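Local structure of merozoite surface protein-1 (Plasmodium knowlesi strain H, 1N1I) at residues C79-S84 and F92-S96. The protein is the merozoite surface antigen whose C-terminal pair of EGF-like domains makes up this chain, and probably takes part in erythrocyte binding, invasion and egress. Numbering follows the deposited sequence.
Sequences CTKEGS and FCSSS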
ATOM      1  N   CYS A  79      -3.300   0.719   9.966  1.00 42.30           N
ATOM      2  CA  CYS A  79      -2.177   1.528  10.417  1.00 40.75           C
ATOM      3  C   CYS A  79      -2.444   1.822  11.908  1.00 40.20           C
ATOM      4  O   CYS A  79      -3.064   2.817  12.265  1.00 41.36           O
ATOM      5  CB  CYS A  79      -2.088   2.818   9.575  1.00 35.19           C
ATOM      6  SG  CYS A  79      -2.097   2.525   7.764  1.00 39.13           S
ATOM      7  N   THR A  80      -1.966   0.936  12.775  1.00 38.06           N
ATOM      8  CA  THR A  80      -2.185   1.062  14.213  1.00 32.50           C
ATOM      9  C   THR A  80      -1.744   2.369  14.844  1.00 37.76           C
ATOM     10  O   THR A  80      -2.282   2.768  15.872  1.00 40.78           O
ATOM     11  CB  THR A  80      -1.499  -0.082  14.981  1.00 30.90           C
ATOM     12  OG1 THR A  80      -0.085  -0.025  14.764  1.00 37.60           O
ATOM     13  CG2 THR A  80      -2.015  -1.429  14.509  1.00 21.72           C
ATOM     14  N   LYS A  81      -0.757   3.030  14.258  1.00 46.46           N
ATOM     15  CA  LYS A  81      -0.290   4.287  14.834  1.00 48.52           C
ATOM     16  C   LYS A  81      -1.450   5.285  14.918  1.00 52.54           C
ATOM     17  O   LYS A  81      -2.247   5.428  13.981  1.00 52.27           O
ATOM     18  CB  LYS A  81       0.857   4.873  13.998  1.00 44.67           C
ATOM     19  CG  LYS A  81       1.425   6.159  14.571  1.00 50.72           C
ATOM     20  CD  LYS A  81       2.129   5.900  15.889  1.00 58.05           C
ATOM     21  CE  LYS A  81       2.337   7.186  16.676  1.00 64.13           C
ATOM     22  NZ  LYS A  81       3.047   8.232  15.889  1.00 68.91           N
ATOM     23  N   GLU A  82      -1.562   5.963  16.052  1.00 53.03           N
ATOM     24  CA  GLU A  82      -2.624   6.933  16.216  1.00 56.59           C
ATOM     25  C   GLU A  82      -2.247   8.196  15.459  1.00 55.10           C
ATOM     26  O   GLU A  82      -1.327   8.919  15.845  1.00 55.02           O
ATOM     27  CB  GLU A  82      -2.835   7.251  17.699  1.00 67.49           C
ATOM     28  CG  GLU A  82      -3.984   8.214  17.982  1.00 80.76           C
ATOM     29  CD  GLU A  82      -5.292   7.770  17.350  1.00 89.75           C
ATOM     30  OE1 GLU A  82      -5.469   6.555  17.116  1.00 93.12           O
ATOM     31  OE2 GLU A  82      -6.151   8.640  17.091  1.00 94.31           O
ATOM     32  N   GLY A  83      -2.957   8.450  14.369  1.00 54.96           N
ATOM     33  CA  GLY A  83      -2.681   9.631  13.579  1.00 54.52           C
ATOM     34  C   GLY A  83      -2.466   9.324  12.115  1.00 52.97           C
ATOM     35  O   GLY A  83      -2.658  10.195  11.272  1.00 52.51           O
ATOM     36  N   SER A  84      -2.061   8.093  11.810  1.00 48.48           N
ATOM     37  CA  SER A  84      -1.829   7.692  10.427  1.00 48.23           C
ATOM     38  C   SER A  84      -3.012   6.862   9.953  1.00 45.04           C
ATOM     39  O   SER A  84      -3.574   6.089  10.720  1.00 40.47           O
ATOM     40  CB  SER A  84      -0.528   6.881  10.303  1.00 50.90           C
ATOM     41  OG  SER A  84      -0.629   5.620  10.936  1.00 58.77           O
ATOM     42  N   PHE A  92      -0.545   1.799   1.695  1.00 30.99           N
ATOM     43  CA  PHE A  92       0.228   2.933   2.189  1.00 32.81           C
ATOM     44  C   PHE A  92      -0.361   3.427   3.506  1.00 34.63           C
ATOM     45  O   PHE A  92      -1.578   3.414   3.692  1.00 40.55           O
ATOM     46  CB  PHE A  92       0.197   4.089   1.186  1.00 26.42           C
ATOM     47  CG  PHE A  92       1.198   3.964   0.079  1.00 28.32           C
ATOM     48  CD1 PHE A  92       2.561   4.146   0.328  1.00 31.19           C
ATOM     49  CD2 PHE A  92       0.789   3.676  -1.217  1.00 22.78           C
ATOM     50  CE1 PHE A  92       3.511   4.036  -0.699  1.00 25.34           C
ATOM     51  CE2 PHE A  92       1.731   3.558  -2.257  1.00 37.69           C
ATOM     52  CZ  PHE A  92       3.100   3.746  -1.991  1.00 26.09           C
ATOM     53  N   CYS A  93       0.494   3.847   4.429  1.00 37.00           N
ATOM     54  CA  CYS A  93       0.007   4.389   5.686  1.00 39.06           C
ATOM     55  C   CYS A  93       0.392   5.860   5.733  1.00 42.17           C
ATOM     56  O   CYS A  93       1.571   6.202   5.645  1.00 47.76           O
ATOM     57  CB  CYS A  93       0.616   3.669   6.895  1.00 34.38           C
ATOM     58  SG  CYS A  93      -0.158   2.078   7.332  1.00 40.08           S
ATOM     59  N   SER A  94      -0.628   6.733   5.814  1.00 42.82           N
ATOM     60  CA  SER A  94      -0.465   8.194   5.912  1.00 47.35           C
ATOM     61  C   SER A  94       0.538   8.470   7.011  1.00 54.55           C
ATOM     62  O   SER A  94       0.798   7.602   7.847  1.00 57.46           O
ATOM     63  CB  SER A  94      -1.752   8.875   6.355  1.00 48.72           C
ATOM     64  OG  SER A  94      -2.894   8.233   5.834  1.00 58.75           O
ATOM     65  N   SER A  95       1.111   9.669   7.030  1.00 60.81           N
ATOM     66  CA  SER A  95       2.061   9.977   8.095  1.00 64.25           C
ATOM     67  C   SER A  95       1.325  10.853   9.098  1.00 67.48           C
ATOM     68  O   SER A  95       0.399  11.598   8.738  1.00 64.45           O
ATOM     69  CB  SER A  95       3.308  10.700   7.562  1.00 67.38           C
ATOM     70  OG  SER A  95       4.451  10.439   8.374  1.00 61.58           O
ATOM     71  N   SER A  96       1.724  10.740  10.361  1.00 74.95           N
ATOM     72  CA  SER A  96       1.096  11.501  11.431  1.00 79.72           C
ATOM     73  C   SER A  96       2.052  12.422  12.182  1.00 81.53           C
ATOM     74  O   SER A  96       3.260  12.145  12.296  1.00 76.61           O
ATOM     75  CB  SER A  96       0.416  10.551  12.430  1.00 79.89           C
ATOM     76  OG  SER A  96       1.358   9.761  13.137  1.00 85.78           O
TER
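Cys79 and Cys93 join the two segments covalently: their SG atoms are 2.0 Å apart, and the disulfide torsion of -92° is close to the unstrained right angle. Each sulfur lies anti to its own carbonyl carbon, beside the backbone N, where the two can meet. No hydrogen bond crosses between the segments, so the disulfide is the one firm link. Farther along, glycine and serine let the backbones run close, with CA atoms 4.7 Å apart both for Gly83 and Ser96 and for Ser84 and Ser94. Ser96 turns its CB toward the turn at Gly83, whose positive phi of 128° is one that glycine, lacking a side chain, adopts readily. On the solvent-facing side, Lys81 NZ passes 3.6 Å from Ser96 OG, a loose approach. Within the turn, Ser84 N makes a weak 3.4 Å hydrogen bond to Lys81 O. Ser94 is held from outside, bonding Glu85 through both backbone and OG. The bridge is the last disulfide of the second EGF-like domain, tying the loop after strand 75-78 to strand 92-93, which pairs antiparallel with strand 86-87; beyond, Phe92 meets the Tyr25 ring and touches strand 32-36.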